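Local coordinates for protein C-type lectin domain family 4 member F (Mus musculus, PDB 6JJJ) that serves as a Kupffer cell receptor with affinity for galactose and fucose, through an extracellular C-type lectin domain, and could take part in endocytosis, at residues G108-H120 against C128-C140. Numbering follows the deposited sequence.
With CA (calcium ion), chain H; CA (calcium ion), chain G.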
loop_
_atom_site.group_PDB
_atom_site.type_symbol
_atom_site.label_atom_id
_atom_site.label_comp_id
_atom_site.label_asym_id
_atom_site.label_seq_id
_atom_site.Cartn_x
_atom_site.Cartn_y
_atom_site.Cartn_z
ATOM N N GLY A 108 -21.327 -2.732 27.095
ATOM C CA GLY A 108 -19.974 -2.466 27.542
ATOM C C GLY A 108 -19.316 -1.458 26.631
ATOM O O GLY A 108 -18.549 -0.604 27.082
ATOM N N PHE A 109 -19.626 -1.538 25.334
ATOM C CA PHE A 109 -19.113 -0.572 24.375
ATOM C C PHE A 109 -19.765 0.794 24.544
ATOM O O PHE A 109 -19.246 1.783 24.019
ATOM C CB PHE A 109 -19.342 -1.067 22.946
ATOM C CG PHE A 109 -18.695 -2.389 22.648
ATOM C CD1 PHE A 109 -17.531 -2.777 23.295
ATOM C CD2 PHE A 109 -19.245 -3.239 21.704
ATOM C CE1 PHE A 109 -16.941 -3.997 23.018
ATOM C CE2 PHE A 109 -18.657 -4.456 21.417
ATOM C CZ PHE A 109 -17.504 -4.835 22.073
ATOM N N TRP A 110 -20.893 0.867 25.245
ATOM C CA TRP A 110 -21.531 2.144 25.510
ATOM C C TRP A 110 -20.908 2.808 26.734
ATOM O O TRP A 110 -20.310 2.154 27.594
ATOM C CB TRP A 110 -23.032 1.976 25.753
ATOM C CG TRP A 110 -23.803 1.361 24.632
ATOM C CD1 TRP A 110 -24.075 0.037 24.452
ATOM C CD2 TRP A 110 -24.430 2.052 23.545
ATOM N NE1 TRP A 110 -24.827 -0.141 23.316
ATOM C CE2 TRP A 110 -25.058 1.081 22.740
ATOM C CE3 TRP A 110 -24.519 3.398 23.174
ATOM C CZ2 TRP A 110 -25.762 1.412 21.584
ATOM C CZ3 TRP A 110 -25.217 3.724 22.025
ATOM C CH2 TRP A 110 -25.830 2.736 21.245
ATOM N N GLY A 111 -21.066 4.129 26.812
ATOM C CA GLY A 111 -20.646 4.869 27.986
ATOM C C GLY A 111 -21.260 4.320 29.257
ATOM O O GLY A 111 -22.153 3.468 29.197
ATOM N N LYS A 112 -20.789 4.795 30.414
ATOM C CA LYS A 112 -21.280 4.265 31.682
ATOM C C LYS A 112 -22.795 4.403 31.794
ATOM O O LYS A 112 -23.463 3.538 32.372
ATOM C CB LYS A 112 -20.590 4.974 32.847
ATOM C CG LYS A 112 -19.109 4.664 32.978
ATOM C CD LYS A 112 -18.527 5.280 34.243
ATOM C CE LYS A 112 -17.061 4.919 34.422
ATOM N NZ LYS A 112 -16.514 5.482 35.688
ATOM N N ASN A 113 -23.354 5.490 31.261
ATOM C CA ASN A 113 -24.804 5.678 31.156
ATOM C C ASN A 113 -25.073 6.178 29.735
ATOM O O ASN A 113 -25.074 7.385 29.480
ATOM C CB ASN A 113 -25.343 6.634 32.232
ATOM C CG ASN A 113 -24.591 7.949 32.289
ATOM O OD1 ASN A 113 -24.890 8.882 31.542
ATOM N ND2 ASN A 113 -23.624 8.037 33.195
ATOM N N GLN A 114 -25.293 5.242 28.805
ATOM C CA GLN A 114 -25.446 5.563 27.391
ATOM C C GLN A 114 -26.093 4.360 26.714
ATOM O O GLN A 114 -25.788 3.226 27.101
ATOM C CB GLN A 114 -24.086 5.871 26.753
ATOM C CG GLN A 114 -24.111 6.865 25.600
ATOM C CD GLN A 114 -24.728 8.198 25.971
ATOM O OE1 GLN A 114 -25.938 8.384 25.857
ATOM N NE2 GLN A 114 -23.899 9.135 26.419
ATOM N N PRO A 115 -26.970 4.561 25.720
ATOM C CA PRO A 115 -27.410 5.836 25.139
ATOM C C PRO A 115 -28.351 6.636 26.039
ATOM O O PRO A 115 -29.096 6.062 26.833
ATOM C CB PRO A 115 -28.139 5.408 23.857
ATOM C CG PRO A 115 -28.645 4.028 24.163
ATOM C CD PRO A 115 -27.607 3.400 25.062
ATOM N N ASP A 116 -28.314 7.963 25.898
ATOM C CA ASP A 116 -29.186 8.846 26.655
ATOM C C ASP A 116 -30.238 9.530 25.797
ATOM O O ASP A 116 -31.260 9.966 26.335
ATOM C CB ASP A 116 -28.357 9.921 27.376
ATOM C CG ASP A 116 -27.496 10.726 26.423
ATOM O OD1 ASP A 116 -27.494 10.407 25.216
ATOM O OD2 ASP A 116 -26.812 11.667 26.884
ATOM N N ASN A 117 -30.015 9.638 24.489
ATOM C CA ASN A 117 -30.968 10.281 23.586
ATOM C C ASN A 117 -31.200 11.733 23.997
ATOM O O ASN A 117 -32.335 12.216 24.037
ATOM C CB ASN A 117 -32.291 9.514 23.533
ATOM C CG ASN A 117 -33.071 9.799 22.270
ATOM O OD1 ASN A 117 -32.490 9.988 21.199
ATOM N ND2 ASN A 117 -34.396 9.834 22.382
ATOM N N TRP A 118 -30.112 12.429 24.316
ATOM C CA TRP A 118 -30.203 13.783 24.844
ATOM C C TRP A 118 -30.906 14.695 23.844
ATOM O O TRP A 118 -30.813 14.513 22.628
ATOM C CB TRP A 118 -28.801 14.308 25.153
ATOM C CG TRP A 118 -28.774 15.498 26.045
ATOM C CD1 TRP A 118 -29.122 15.543 27.365
ATOM C CD2 TRP A 118 -28.363 16.824 25.694
ATOM N NE1 TRP A 118 -28.958 16.815 27.855
ATOM C CE2 TRP A 118 -28.493 17.622 26.848
ATOM C CE3 TRP A 118 -27.900 17.415 24.515
ATOM C CZ2 TRP A 118 -28.180 18.979 26.858
ATOM C CZ3 TRP A 118 -27.587 18.764 24.527
ATOM C CH2 TRP A 118 -27.728 19.529 25.690
ATOM N N ARG A 119 -31.629 15.680 24.371
ATOM C CA ARG A 119 -32.347 16.641 23.541
ATOM C C ARG A 119 -31.435 17.838 23.294
ATOM O O ARG A 119 -31.104 18.577 24.227
ATOM C CB ARG A 119 -33.650 17.074 24.211
ATOM C CG ARG A 119 -34.631 17.781 23.280
ATOM C CD ARG A 119 -34.458 19.296 23.264
ATOM N NE ARG A 119 -35.435 19.929 22.379
ATOM C CZ ARG A 119 -35.431 21.216 22.043
ATOM N NH1 ARG A 119 -34.495 22.026 22.520
ATOM N NH2 ARG A 119 -36.361 21.693 21.227
ATOM N N HIS A 120 -31.045 18.042 22.039
ATOM C CA HIS A 120 -30.149 19.138 21.715
ATOM C C HIS A 120 -30.932 20.434 21.537
ATOM O O HIS A 120 -32.154 20.441 21.370
ATOM C CB HIS A 120 -29.351 18.829 20.446
ATOM C CG HIS A 120 -28.166 17.943 20.680
ATOM N ND1 HIS A 120 -26.868 18.393 20.561
ATOM C CD2 HIS A 120 -28.082 16.643 21.048
ATOM C CE1 HIS A 120 -26.035 17.403 20.832
ATOM N NE2 HIS A 120 -26.746 16.331 21.130
ATOM N N CYS A 128 -27.733 8.898 16.225
ATOM C CA CYS A 128 -26.538 8.472 15.513
ATOM C C CYS A 128 -25.420 8.280 16.523
ATOM O O CYS A 128 -25.371 8.960 17.552
ATOM C CB CYS A 128 -26.131 9.486 14.433
ATOM S SG CYS A 128 -27.276 9.545 13.022
ATOM N N VAL A 129 -24.536 7.329 16.232
ATOM C CA VAL A 129 -23.514 6.889 17.172
ATOM C C VAL A 129 -22.131 7.211 16.625
ATOM O O VAL A 129 -21.845 6.960 15.451
ATOM C CB VAL A 129 -23.634 5.377 17.462
ATOM C CG1 VAL A 129 -22.554 4.930 18.430
ATOM C CG2 VAL A 129 -25.021 5.046 17.990
ATOM N N HIS A 130 -21.271 7.753 17.485
ATOM C CA HIS A 130 -19.853 7.916 17.185
ATOM C C HIS A 130 -19.046 7.252 18.297
ATOM O O HIS A 130 -19.597 6.789 19.301
ATOM C CB HIS A 130 -19.476 9.395 17.018
ATOM C CG HIS A 130 -19.763 10.244 18.218
ATOM N ND1 HIS A 130 -19.949 11.607 18.130
ATOM C CD2 HIS A 130 -19.887 9.933 19.530
ATOM C CE1 HIS A 130 -20.182 12.097 19.334
ATOM N NE2 HIS A 130 -20.148 11.103 20.202
ATOM N N VAL A 131 -17.725 7.215 18.124
ATOM C CA VAL A 131 -16.844 6.518 19.059
ATOM C C VAL A 131 -15.630 7.384 19.362
ATOM O O VAL A 131 -14.960 7.865 18.442
ATOM C CB VAL A 131 -16.385 5.157 18.494
ATOM C CG1 VAL A 131 -15.599 4.375 19.536
ATOM C CG2 VAL A 131 -17.577 4.359 17.991
ATOM N N ARG A 132 -15.332 7.559 20.652
ATOM C CA ARG A 132 -14.050 8.085 21.110
ATOM C C ARG A 132 -13.267 7.027 21.875
ATOM O O ARG A 132 -12.131 6.703 21.514
ATOM C CB ARG A 132 -14.275 9.327 21.984
ATOM N N GLN A 133 -13.856 6.474 22.937
ATOM C CA GLN A 133 -13.403 5.231 23.542
ATOM C C GLN A 133 -14.548 4.273 23.830
ATOM O O GLN A 133 -14.293 3.090 24.074
ATOM C CB GLN A 133 -12.642 5.490 24.851
ATOM C CG GLN A 133 -11.161 5.719 24.660
ATOM C CD GLN A 133 -10.365 5.373 25.907
ATOM O OE1 GLN A 133 -10.930 4.987 26.932
ATOM N NE2 GLN A 133 -9.043 5.435 25.798
ATOM N N GLN A 134 -15.789 4.746 23.809
ATOM C CA GLN A 134 -16.971 3.907 23.923
ATOM C C GLN A 134 -18.081 4.659 23.203
ATOM O O GLN A 134 -18.017 5.880 23.034
ATOM C CB GLN A 134 -17.310 3.620 25.390
ATOM C CG GLN A 134 -16.257 2.753 26.112
ATOM C CD GLN A 134 -16.817 2.044 27.331
ATOM O OE1 GLN A 134 -17.662 2.586 28.039
ATOM N NE2 GLN A 134 -16.283 0.863 27.631
ATOM N N TRP A 135 -19.097 3.924 22.767
ATOM C CA TRP A 135 -20.118 4.522 21.921
ATOM C C TRP A 135 -20.855 5.642 22.650
ATOM O O TRP A 135 -20.918 5.686 23.879
ATOM C CB TRP A 135 -21.127 3.472 21.471
ATOM C CG TRP A 135 -20.530 2.360 20.701
ATOM C CD1 TRP A 135 -19.247 2.269 20.252
ATOM C CD2 TRP A 135 -21.191 1.167 20.277
ATOM N NE1 TRP A 135 -19.066 1.089 19.577
ATOM C CE2 TRP A 135 -20.246 0.394 19.577
ATOM C CE3 TRP A 135 -22.491 0.675 20.424
ATOM C CZ2 TRP A 135 -20.559 -0.842 19.022
ATOM C CZ3 TRP A 135 -22.801 -0.553 19.874
ATOM C CH2 TRP A 135 -21.840 -1.298 19.180
ATOM N N ASN A 136 -21.412 6.562 21.865
ATOM C CA ASN A 136 -22.309 7.584 22.389
ATOM C C ASN A 136 -23.277 7.968 21.281
ATOM O O ASN A 136 -22.846 8.294 20.171
ATOM C CB ASN A 136 -21.548 8.823 22.874
ATOM C CG ASN A 136 -22.475 9.987 23.183
ATOM O OD1 ASN A 136 -23.558 9.803 23.741
ATOM N ND2 ASN A 136 -22.053 11.194 22.815
ATOM N N ASP A 137 -24.577 7.900 21.563
ATOM C CA ASP A 137 -25.557 8.377 20.595
ATOM C C ASP A 137 -25.505 9.902 20.540
ATOM O O ASP A 137 -25.262 10.571 21.548
ATOM C CB ASP A 137 -26.961 7.875 20.939
ATOM C CG ASP A 137 -27.530 8.491 22.196
ATOM O OD1 ASP A 137 -26.760 8.952 23.061
ATOM O OD2 ASP A 137 -28.774 8.498 22.310
ATOM N N MET A 138 -25.706 10.451 19.344
ATOM C CA MET A 138 -25.414 11.854 19.091
ATOM C C MET A 138 -26.406 12.402 18.078
ATOM O O MET A 138 -27.044 11.654 17.335
ATOM C CB MET A 138 -23.969 12.018 18.589
ATOM C CG MET A 138 -23.551 13.436 18.286
ATOM S SD MET A 138 -23.648 14.476 19.760
ATOM C CE MET A 138 -23.426 16.101 19.047
ATOM N N ALA A 139 -26.529 13.727 18.062
ATOM C CA ALA A 139 -27.357 14.390 17.066
ATOM C C ALA A 139 -26.763 14.168 15.682
ATOM O O ALA A 139 -25.584 14.448 15.446
ATOM C CB ALA A 139 -27.459 15.883 17.367
ATOM N N CYS A 140 -27.579 13.644 14.766
ATOM C CA CYS A 140 -27.053 13.235 13.470
ATOM C C CYS A 140 -26.558 14.426 12.660
ATOM O O CYS A 140 -25.578 14.303 11.918
ATOM C CB CYS A 140 -28.122 12.459 12.700
ATOM S SG CYS A 140 -28.670 10.936 13.531
HETATM CA CA CA H . -25.506 11.255 24.049
HETATM CA CA CA G . -32.244 7.756 19.473
HETATM O O HOH W 1 -24.434 12.681 25.477
#
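D116, N136 and D137 meet at a calcium ion, the site that in C-type lectins typically receives the sugar. Q114-P115-D116 is a QPD motif, linked in relatives to galactose-type binding, and W135-N136-D137 the WND motif. D116 OD1 and N136 OD1 each bind the ion at 2.5 Å; D137 supplies its backbone O and OD1, and E126 and a water, held also by D116 OD2, join them. With CG between its backbone N and carbonyl carbon (chi1 69°), the D137 carboxylate turns OD1 to the metal while the syn lone pair of OD2 accepts a hydrogen bond from N117 N at 2.8 Å. N117 OD1 reaches a second calcium, shared with D86, E90, E126 and D127. P115, after a cis peptide bond, lays CB against D137. Beyond the metal, A139 CB sits over the centre of the H120 ring, whose NE2 is hydrogen-bonded to E126. At the other end W135 points its edge into the face of W110, planes at 79°, and P115 CD covers the opposite face. F109 CB rests over the W135 five-membered ring. A single W110-W135 bridge (W135 N to F109 O, weakly G111 N to W135 O) ties the loop to edge strand 135-138; strand 128-131 joins that to strand 80-85, and helix 65-75 packs on F109 and W135.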